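Local coordinates for protein HcgC (Methanococcus maripaludis S2, PDB 5O4M) that probably acts as an S-adenosylmethionine-dependent methyltransferase in biosynthesis of the iron-guanylylpyridinol (FeGP) cofactor, methylating its pyridinol precursor, at residues 132-137 with 163-168; 15-20 with 226-231. All coordinates share one frame; numbering follows the deposited sequence.

Interaction 1 (132-137 with 163-168); sequences IVEDPK and LKTYRS. With SAH (S-adenosyl-L-homocysteine), chain E.
Leu163 straddles Glu134 through two backbone hydrogen bonds, Leu163 N to Val133 O at 3.0 Å and Asp135 N to Leu163 O at 2.9 Å, which is the evidence for a parallel bridge. The side chains of Glu134 and Leu163 therefore share a sheet face. There Leu163 CD2 packs 3.9 Å from Glu134 CD, and Leu163 CB meets CG2 of Ile132. Glu134 runs extended, its CG anti to the backbone N (chi1 178°), which carries the carboxylate to the ligand: Glu134 OE1 accepts from the amino N of S-adenosyl-L-homocysteine at 2.8 Å. The other oxygen, OE2, pairs with Lys29, itself a ligand-binding residue, and takes a water that also bonds Thr165 OG1, whose other partner is Ser255 OG.

Asp135 collects positive charge. Lys164, straight up to a final bend (chi4 -76°), places NZ on the anti lone pair of Asp135 OD2 at 3.1 Å. Asp135 OD1 is gripped twice, from opposite faces of its plane, by Lys137 NZ on the syn side at 2.9 Å and by Lys137 N at 3.1 Å, the second bond closing an Asx turn. Lys137 NZ has a further partner in Asp148. One water donates to Asp135 OD2 and Lys137 O and accepts from Tyr166 OH in the ring plane. A leucine in place of Asp135 would probably leave Lys164 NZ without its carboxylate mate and the Asx turn unfastened.

Both strands lie inside the Rossmann-like mixed sheet, with strand 108-111 beside 130-134 and strand 253-260 beside 159-167. Helix 18-37 packs on Ile132 and Leu163, helix 150-153 meets Val133 and Asp135, and the Tyr166 ring meets that of His140 from the second subunit.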
ATOM      1  N   ILE A 132       6.789 -30.002  19.709  1.00 36.23           N
ATOM      2  CA  ILE A 132       6.222 -28.800  19.092  1.00 34.52           C
ATOM      3  C   ILE A 132       7.386 -28.183  18.228  1.00 38.28           C
ATOM      4  O   ILE A 132       8.450 -27.905  18.762  1.00 35.84           O
ATOM      5  CB  ILE A 132       5.608 -27.753  20.065  1.00 37.08           C
ATOM      6  CG1 ILE A 132       4.395 -28.324  20.811  1.00 36.93           C
ATOM      7  CG2 ILE A 132       5.164 -26.477  19.312  1.00 38.42           C
ATOM      8  CD1 ILE A 132       4.060 -27.582  22.010  1.00 36.75           C
ATOM      9  N   VAL A 133       7.177 -27.985  16.902  1.00 33.14           N
ATOM     10  CA  VAL A 133       8.172 -27.400  16.025  1.00 30.39           C
ATOM     11  C   VAL A 133       7.590 -26.076  15.539  1.00 33.15           C
ATOM     12  O   VAL A 133       6.497 -26.055  14.996  1.00 30.25           O
ATOM     13  CB  VAL A 133       8.525 -28.286  14.817  1.00 36.26           C
ATOM     14  CG1 VAL A 133       9.565 -27.602  13.932  1.00 35.82           C
ATOM     15  CG2 VAL A 133       9.026 -29.656  15.261  1.00 38.05           C
ATOM     16  N   GLU A 134       8.309 -24.964  15.723  1.00 31.49           N
ATOM     17  CA  GLU A 134       7.816 -23.681  15.244  1.00 30.37           C
ATOM     18  C   GLU A 134       8.017 -23.594  13.743  1.00 34.69           C
ATOM     19  O   GLU A 134       9.129 -23.778  13.260  1.00 37.91           O
ATOM     20  CB  GLU A 134       8.557 -22.504  15.896  1.00 31.15           C
ATOM     21  CG  GLU A 134       8.072 -21.156  15.365  1.00 40.16           C
ATOM     22  CD  GLU A 134       8.296 -19.967  16.265  1.00 46.85           C
ATOM     23  OE1 GLU A 134       9.296 -19.961  17.015  1.00 35.99           O
ATOM     24  OE2 GLU A 134       7.520 -18.992  16.142  1.00 45.52           O
ATOM     25  N   ASP A 135       6.981 -23.299  13.007  1.00 31.65           N
ATOM     26  CA  ASP A 135       7.097 -23.181  11.546  1.00 31.15           C
ATOM     27  C   ASP A 135       7.548 -21.740  11.293  1.00 32.55           C
ATOM     28  O   ASP A 135       6.806 -20.831  11.658  1.00 33.25           O
ATOM     29  CB  ASP A 135       5.751 -23.453  10.873  1.00 30.33           C
ATOM     30  CG  ASP A 135       5.710 -23.302   9.369  1.00 37.71           C
ATOM     31  OD1 ASP A 135       6.783 -23.080   8.758  1.00 34.86           O
ATOM     32  OD2 ASP A 135       4.620 -23.493   8.788  1.00 42.82           O
ATOM     33  N   PRO A 136       8.736 -21.509  10.710  1.00 26.06           N
ATOM     34  CA  PRO A 136       9.186 -20.119  10.458  1.00 26.54           C
ATOM     35  C   PRO A 136       8.493 -19.418   9.297  1.00 27.53           C
ATOM     36  O   PRO A 136       8.551 -18.199   9.191  1.00 21.40           O
ATOM     37  CB  PRO A 136      10.682 -20.293  10.163  1.00 29.04           C
ATOM     38  CG  PRO A 136      10.796 -21.648   9.585  1.00 33.27           C
ATOM     39  CD  PRO A 136       9.729 -22.482  10.232  1.00 30.64           C
ATOM     40  N   LYS A 137       7.849 -20.179   8.420  1.00 28.96           N
ATOM     41  CA  LYS A 137       7.169 -19.628   7.258  1.00 29.11           C
ATOM     42  C   LYS A 137       5.971 -18.797   7.647  1.00 33.91           C
ATOM     43  O   LYS A 137       5.208 -19.202   8.511  1.00 31.85           O
ATOM     44  CB  LYS A 137       6.663 -20.767   6.335  1.00 33.31           C
ATOM     45  CG  LYS A 137       7.749 -21.651   5.736  1.00 35.10           C
ATOM     46  CD  LYS A 137       7.199 -22.597   4.653  1.00 42.06           C
ATOM     47  CE  LYS A 137       6.071 -23.525   5.100  1.00 50.16           C
ATOM     48  NZ  LYS A 137       6.445 -24.408   6.254  1.00 60.34           N
ATOM     49  N   LEU A 163       3.817 -24.900  15.586  1.00 29.82           N
ATOM     50  CA  LEU A 163       3.476 -23.568  16.037  1.00 30.62           C
ATOM     51  C   LEU A 163       3.531 -22.609  14.855  1.00 34.38           C
ATOM     52  O   LEU A 163       4.594 -22.391  14.275  1.00 35.22           O
ATOM     53  CB  LEU A 163       4.387 -23.116  17.202  1.00 29.75           C
ATOM     54  CG  LEU A 163       4.238 -21.645  17.640  1.00 32.60           C
ATOM     55  CD1 LEU A 163       2.893 -21.395  18.289  1.00 32.70           C
ATOM     56  CD2 LEU A 163       5.372 -21.264  18.545  1.00 32.06           C
ATOM     57  N   LYS A 164       2.388 -22.053  14.516  1.00 30.13           N
ATOM     58  CA  LYS A 164       2.220 -21.109  13.408  1.00 30.21           C
ATOM     59  C   LYS A 164       1.783 -19.747  13.912  1.00 34.14           C
ATOM     60  O   LYS A 164       0.947 -19.676  14.804  1.00 33.81           O
ATOM     61  CB  LYS A 164       1.163 -21.636  12.460  1.00 29.57           C
ATOM     62  CG  LYS A 164       1.533 -22.972  11.865  1.00 41.96           C
ATOM     63  CD  LYS A 164       0.467 -23.481  10.915  1.00 52.41           C
ATOM     64  CE  LYS A 164       0.811 -24.829  10.329  1.00 69.55           C
ATOM     65  NZ  LYS A 164       1.842 -24.746   9.263  1.00 77.17           N
ATOM     66  N   THR A 165       2.335 -18.680  13.339  1.00 29.50           N
ATOM     67  CA  THR A 165       2.002 -17.315  13.731  1.00 28.98           C
ATOM     68  C   THR A 165       1.914 -16.426  12.527  1.00 28.47           C
ATOM     69  O   THR A 165       2.878 -16.322  11.785  1.00 27.91           O
ATOM     70  CB  THR A 165       3.012 -16.722  14.740  1.00 32.09           C
ATOM     71  OG1 THR A 165       3.263 -17.657  15.795  1.00 31.84           O
ATOM     72  CG2 THR A 165       2.532 -15.359  15.315  1.00 28.03           C
ATOM     73  N   TYR A 166       0.755 -15.768  12.342  1.00 24.92           N
ATOM     74  CA  TYR A 166       0.534 -14.854  11.221  1.00 25.16           C
ATOM     75  C   TYR A 166      -0.146 -13.606  11.683  1.00 31.03           C
ATOM     76  O   TYR A 166      -0.558 -13.510  12.816  1.00 30.20           O
ATOM     77  CB  TYR A 166      -0.436 -15.513  10.184  1.00 28.05           C
ATOM     78  CG  TYR A 166      -0.048 -16.917   9.763  1.00 31.36           C
ATOM     79  CD1 TYR A 166       1.051 -17.142   8.953  1.00 32.92           C
ATOM     80  CD2 TYR A 166      -0.771 -18.023  10.197  1.00 33.78           C
ATOM     81  CE1 TYR A 166       1.411 -18.428   8.558  1.00 35.40           C
ATOM     82  CE2 TYR A 166      -0.415 -19.319   9.814  1.00 34.42           C
ATOM     83  CZ  TYR A 166       0.677 -19.516   8.997  1.00 37.24           C
ATOM     84  OH  TYR A 166       1.024 -20.785   8.633  1.00 39.48           O
ATOM     85  N   ARG A 167      -0.280 -12.649  10.774  1.00 32.69           N
ATOM     86  CA  ARG A 167      -0.968 -11.385  10.988  1.00 31.22           C
ATOM     87  C   ARG A 167      -2.234 -11.491  10.152  1.00 31.37           C
ATOM     88  O   ARG A 167      -2.146 -11.645   8.935  1.00 31.78           O
ATOM     89  CB  ARG A 167      -0.120 -10.197  10.552  1.00 29.44           C
ATOM     90  CG  ARG A 167       1.061  -9.992  11.486  1.00 32.58           C
ATOM     91  CD  ARG A 167       1.732  -8.662  11.289  1.00 30.54           C
ATOM     92  NE  ARG A 167       2.094  -8.434   9.892  1.00 31.83           N
ATOM     93  CZ  ARG A 167       1.978  -7.300   9.215  1.00 36.78           C
ATOM     94  NH1 ARG A 167       2.361  -7.234   7.953  1.00 30.57           N
ATOM     95  NH2 ARG A 167       1.481  -6.212   9.800  1.00 26.52           N
ATOM     96  N   SER A 168      -3.405 -11.442  10.784  1.00 26.86           N
ATOM     97  CA  SER A 168      -4.672 -11.514  10.040  1.00 28.37           C
ATOM     98  C   SER A 168      -4.761 -10.293   9.128  1.00 32.10           C
ATOM     99  O   SER A 168      -4.443  -9.169   9.560  1.00 32.22           O
ATOM    100  CB  SER A 168      -5.855 -11.568  10.991  1.00 33.86           C
ATOM    101  OG  SER A 168      -5.965 -10.335  11.671  1.00 51.55           O
TER
HETATM  102  N   SAH E 301      11.633 -18.603  16.218  1.00 32.61           N
HETATM  103  CA  SAH E 301      12.328 -17.500  16.917  1.00 33.98           C
HETATM  104  CB  SAH E 301      13.527 -17.047  16.059  1.00 40.49           C
HETATM  105  CG  SAH E 301      14.628 -18.104  16.028  1.00 36.71           C
HETATM  106  SD  SAH E 301      16.223 -17.512  15.577  1.00 37.72           S
HETATM  107  C   SAH E 301      11.387 -16.360  17.065  1.00 32.72           C
HETATM  108  O   SAH E 301      11.688 -15.484  17.873  1.00 35.71           O
HETATM  109  OXT SAH E 301      10.336 -16.309  16.398  1.00 36.79           O
HETATM  110  C5' SAH E 301      17.248 -18.926  15.824  1.00 37.12           C
HETATM  111  C4' SAH E 301      17.628 -19.075  17.321  1.00 33.85           C
HETATM  112  O4' SAH E 301      17.983 -20.438  17.577  1.00 37.68           O
HETATM  113  C3' SAH E 301      18.896 -18.284  17.639  1.00 31.98           C
HETATM  114  O3' SAH E 301      18.970 -17.968  19.064  1.00 33.73           O
HETATM  115  C2' SAH E 301      20.009 -19.245  17.226  1.00 33.09           C
HETATM  116  O2' SAH E 301      21.266 -18.956  17.861  1.00 36.10           O
HETATM  117  C1' SAH E 301      19.427 -20.559  17.718  1.00 33.97           C
HETATM  118  N9  SAH E 301      19.854 -21.730  16.929  1.00 32.05           N
HETATM  119  C8  SAH E 301      20.061 -21.810  15.595  1.00 30.40           C
HETATM  120  N7  SAH E 301      20.415 -23.087  15.278  1.00 36.59           N
HETATM  121  C5  SAH E 301      20.420 -23.834  16.420  1.00 35.02           C
HETATM  122  C6  SAH E 301      20.690 -25.256  16.828  1.00 37.07           C
HETATM  123  N6  SAH E 301      21.049 -26.205  15.927  1.00 40.30           N
HETATM  124  N1  SAH E 301      20.577 -25.597  18.131  1.00 36.82           N
HETATM  125  C2  SAH E 301      20.229 -24.687  19.066  1.00 38.82           C
HETATM  126  N3  SAH E 301      19.966 -23.392  18.767  1.00 36.31           N
HETATM  127  C4  SAH E 301      20.032 -22.922  17.496  1.00 32.13           C
HETATM  128  O   HOH W   1       5.141 -19.245  14.994  1.00 26.37           O
HETATM  129  O   HOH W   2       4.113 -19.715  11.058  1.00 30.92           O
HETATM  130  O   HOH W   3       3.399 -21.372   7.642  1.00 40.24           O

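Interaction 2 (15-20 with 226-231); sequences KIKIKD and NMSAIT
Ile16 and Ala229, with Ile18 and Met227, supply the backbone bonds of this contact. Ala229 N donates to Ile16 O at 3.0 Å; Ile18 N donates to Met227 O, also at 3.0 Å. Between them Lys17 faces Ser228, their CA atoms 4.1 Å apart, so the geometry is that of a single isolated bridge.

The helix start is fixed locally. Lys17 occupies the N-cap position, and Asp20, three residues on, accepts from Lys17 N through OD2 at 3.0 Å while its own N donates to Lys17 O. A carboxylate at this end would probably interact favourably with the helix dipole.

Two lysines make the side-chain hydrogen bonds. The Lys17 chain bends at chi2 (-48°), folding its methylene groups over the loop so that CD lies 3.5 Å from Asn226 O, and NZ then reaches Ser228 OG at 2.8 Å. Ser14 O accepts from both Lys17 NZ and Ser228 OG, tying the pair to the residue just before 15-20. Lys19 is extended beyond CG, and its NZ meets Asn226 OD1 at 2.9 Å, close to the line of the amide C=O, where both residues are exposed to solvent.

Apolar packing is centred on Ile18. Its CD1 touches Met227 CB at 3.9 Å, while CG1 rests against the Ala229 backbone at CA.

The contact thus joins the first turn of helix 18-37 to the loop entering strand 230-234, the middle strand of the three-stranded antiparallel sheet. Around it, Ile18 packs on Val181 of helix 177-193, Ile16 leans on helix 239-251, and strand 10-13 touches Met227 and Ser228.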
ATOM      1  N   LYS A  15       3.883   5.798  23.236  1.00 32.48           N
ATOM      2  CA  LYS A  15       3.933   5.222  24.598  1.00 33.11           C
ATOM      3  C   LYS A  15       4.332   3.750  24.441  1.00 36.66           C
ATOM      4  O   LYS A  15       5.090   3.219  25.240  1.00 37.86           O
ATOM      5  CB  LYS A  15       2.574   5.348  25.307  1.00 33.25           C
ATOM      6  CG  LYS A  15       2.227   6.783  25.617  1.00 51.83           C
ATOM      7  CD  LYS A  15       0.878   6.916  26.278  1.00 71.44           C
ATOM      8  CE  LYS A  15       0.253   8.284  26.080  1.00 86.17           C
ATOM      9  NZ  LYS A  15       1.015   9.401  26.722  1.00 97.83           N
ATOM     10  N   ILE A  16       3.813   3.098  23.396  1.00 33.62           N
ATOM     11  CA  ILE A  16       4.136   1.707  23.080  1.00 33.58           C
ATOM     12  C   ILE A  16       5.621   1.664  22.635  1.00 36.29           C
ATOM     13  O   ILE A  16       6.041   2.394  21.740  1.00 36.43           O
ATOM     14  CB  ILE A  16       3.164   1.156  21.999  1.00 35.87           C
ATOM     15  CG1 ILE A  16       1.785   0.892  22.648  1.00 36.21           C
ATOM     16  CG2 ILE A  16       3.703  -0.117  21.308  1.00 37.34           C
ATOM     17  CD1 ILE A  16       0.597   0.649  21.655  1.00 30.96           C
ATOM     18  N   LYS A  17       6.413   0.821  23.257  1.00 32.92           N
ATOM     19  CA  LYS A  17       7.830   0.692  22.950  1.00 31.27           C
ATOM     20  C   LYS A  17       7.982  -0.550  22.228  1.00 30.55           C
ATOM     21  O   LYS A  17       7.120  -1.373  22.346  1.00 29.91           O
ATOM     22  CB  LYS A  17       8.706   0.655  24.228  1.00 33.62           C
ATOM     23  CG  LYS A  17       8.469   1.722  25.235  1.00 41.87           C
ATOM     24  CD  LYS A  17       8.413   3.081  24.645  1.00 48.11           C
ATOM     25  CE  LYS A  17       8.365   4.156  25.707  1.00 59.96           C
ATOM     26  NZ  LYS A  17       8.320   5.519  25.103  1.00 70.26           N
ATOM     27  N   ILE A  18       9.096  -0.730  21.530  1.00 29.31           N
ATOM     28  CA  ILE A  18       9.358  -1.935  20.748  1.00 29.72           C
ATOM     29  C   ILE A  18       9.269  -3.180  21.656  1.00 31.52           C
ATOM     30  O   ILE A  18       8.760  -4.193  21.221  1.00 28.05           O
ATOM     31  CB  ILE A  18      10.742  -1.862  20.021  1.00 33.20           C
ATOM     32  CG1 ILE A  18      10.814  -0.642  19.074  1.00 34.44           C
ATOM     33  CG2 ILE A  18      11.015  -3.128  19.214  1.00 34.16           C
ATOM     34  CD1 ILE A  18      12.088  -0.054  19.019  1.00 44.24           C
ATOM     35  N   LYS A  19       9.779  -3.099  22.908  1.00 29.20           N
ATOM     36  CA  LYS A  19       9.738  -4.219  23.862  1.00 28.14           C
ATOM     37  C   LYS A  19       8.293  -4.633  24.202  1.00 32.26           C
ATOM     38  O   LYS A  19       8.043  -5.802  24.504  1.00 32.01           O
ATOM     39  CB  LYS A  19      10.500  -3.864  25.150  1.00 30.68           C
ATOM     40  CG  LYS A  19       9.815  -2.845  26.046  1.00 47.07           C
ATOM     41  CD  LYS A  19      10.665  -2.558  27.261  1.00 59.35           C
ATOM     42  CE  LYS A  19       9.909  -1.869  28.368  1.00 79.19           C
ATOM     43  NZ  LYS A  19      10.788  -1.598  29.542  1.00 99.62           N
ATOM     44  N   ASP A  20       7.344  -3.677  24.183  1.00 31.11           N
ATOM     45  CA  ASP A  20       5.940  -3.959  24.457  1.00 31.56           C
ATOM     46  C   ASP A  20       5.392  -4.784  23.278  1.00 34.52           C
ATOM     47  O   ASP A  20       4.547  -5.644  23.467  1.00 35.20           O
ATOM     48  CB  ASP A  20       5.133  -2.665  24.613  1.00 33.94           C
ATOM     49  CG  ASP A  20       5.574  -1.760  25.756  1.00 48.80           C
ATOM     50  OD1 ASP A  20       6.206  -2.266  26.713  1.00 54.22           O
ATOM     51  OD2 ASP A  20       5.284  -0.543  25.693  1.00 46.76           O
ATOM     52  N   ASN A 226      13.732  -0.540  24.428  1.00 28.68           N
ATOM     53  CA  ASN A 226      13.038   0.432  25.281  1.00 29.53           C
ATOM     54  C   ASN A 226      12.630   1.680  24.480  1.00 37.58           C
ATOM     55  O   ASN A 226      11.896   2.524  24.989  1.00 38.81           O
ATOM     56  CB  ASN A 226      13.911   0.894  26.441  1.00 27.45           C
ATOM     57  CG  ASN A 226      14.062  -0.100  27.564  1.00 51.86           C
ATOM     58  OD1 ASN A 226      13.110  -0.754  27.978  1.00 52.98           O
ATOM     59  ND2 ASN A 226      15.241  -0.148  28.166  1.00 46.18           N
ATOM     60  N   MET A 227      13.093   1.797  23.247  1.00 38.06           N
ATOM     61  CA  MET A 227      12.787   2.924  22.391  1.00 40.32           C
ATOM     62  C   MET A 227      11.289   2.898  21.987  1.00 38.01           C
ATOM     63  O   MET A 227      10.698   1.832  21.815  1.00 35.51           O
ATOM     64  CB  MET A 227      13.699   2.805  21.123  1.00 45.52           C
ATOM     65  CG  MET A 227      13.960   4.083  20.333  1.00 52.76           C
ATOM     66  SD  MET A 227      14.847   5.311  21.319  1.00 62.88           S
ATOM     67  CE  MET A 227      13.435   6.644  21.476  1.00 59.83           C
ATOM     68  N   SER A 228      10.681   4.083  21.840  1.00 33.69           N
ATOM     69  CA  SER A 228       9.300   4.232  21.394  1.00 31.65           C
ATOM     70  C   SER A 228       9.279   3.572  20.045  1.00 32.07           C
ATOM     71  O   SER A 228      10.242   3.717  19.274  1.00 30.64           O
ATOM     72  CB  SER A 228       8.914   5.692  21.216  1.00 33.70           C
ATOM     73  OG  SER A 228       8.645   6.258  22.472  1.00 37.58           O
ATOM     74  N   ALA A 229       8.228   2.836  19.739  1.00 25.42           N
ATOM     75  CA  ALA A 229       8.195   2.196  18.442  1.00 25.36           C
ATOM     76  C   ALA A 229       8.148   3.229  17.315  1.00 31.70           C
ATOM     77  O   ALA A 229       8.756   3.016  16.247  1.00 32.82           O
ATOM     78  CB  ALA A 229       7.002   1.277  18.349  1.00 26.99           C
ATOM     79  N   ILE A 230       7.430   4.342  17.536  1.00 27.01           N
ATOM     80  CA  ILE A 230       7.279   5.378  16.516  1.00 27.96           C
ATOM     81  C   ILE A 230       7.378   6.773  17.067  1.00 28.84           C
ATOM     82  O   ILE A 230       6.961   7.035  18.183  1.00 30.52           O
ATOM     83  CB  ILE A 230       5.891   5.172  15.793  1.00 31.59           C
ATOM     84  CG1 ILE A 230       5.862   3.840  15.004  1.00 34.06           C
ATOM     85  CG2 ILE A 230       5.536   6.357  14.848  1.00 33.24           C
ATOM     86  CD1 ILE A 230       4.534   3.385  14.528  1.00 43.40           C
ATOM     87  N   THR A 231       7.939   7.669  16.260  1.00 27.12           N
ATOM     88  CA  THR A 231       8.104   9.076  16.564  1.00 27.92           C
ATOM     89  C   THR A 231       7.459   9.807  15.394  1.00 33.22           C
ATOM     90  O   THR A 231       7.781   9.526  14.250  1.00 33.10           O
ATOM     91  CB  THR A 231       9.558   9.463  16.830  1.00 30.14           C
ATOM     92  OG1 THR A 231      10.021   8.657  17.912  1.00 32.20           O
ATOM     93  CG2 THR A 231       9.700  10.967  17.182  1.00 30.60           C
TER

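The two contacts are separate, their nearest atoms about 11 Å apart and their centres about 24 Å. Interaction 1 is buried, its centre about 10 Å from the centre of the chain, whereas interaction 2 is only partly buried and its centre lies about 17 Å away. Helix 18-37 connects them: its first turn belongs to interaction 2, and residues farther along it pack on interaction 1. Each uses backbone bonds, but interaction 1 joins parallel strands of the large mixed sheet and adds carboxylate-lysine salt bridges, ordered waters and a ligand contact. Interaction 2 joins a helix start to a loop beside the small antiparallel sheet, where lysines bond neutral oxygens.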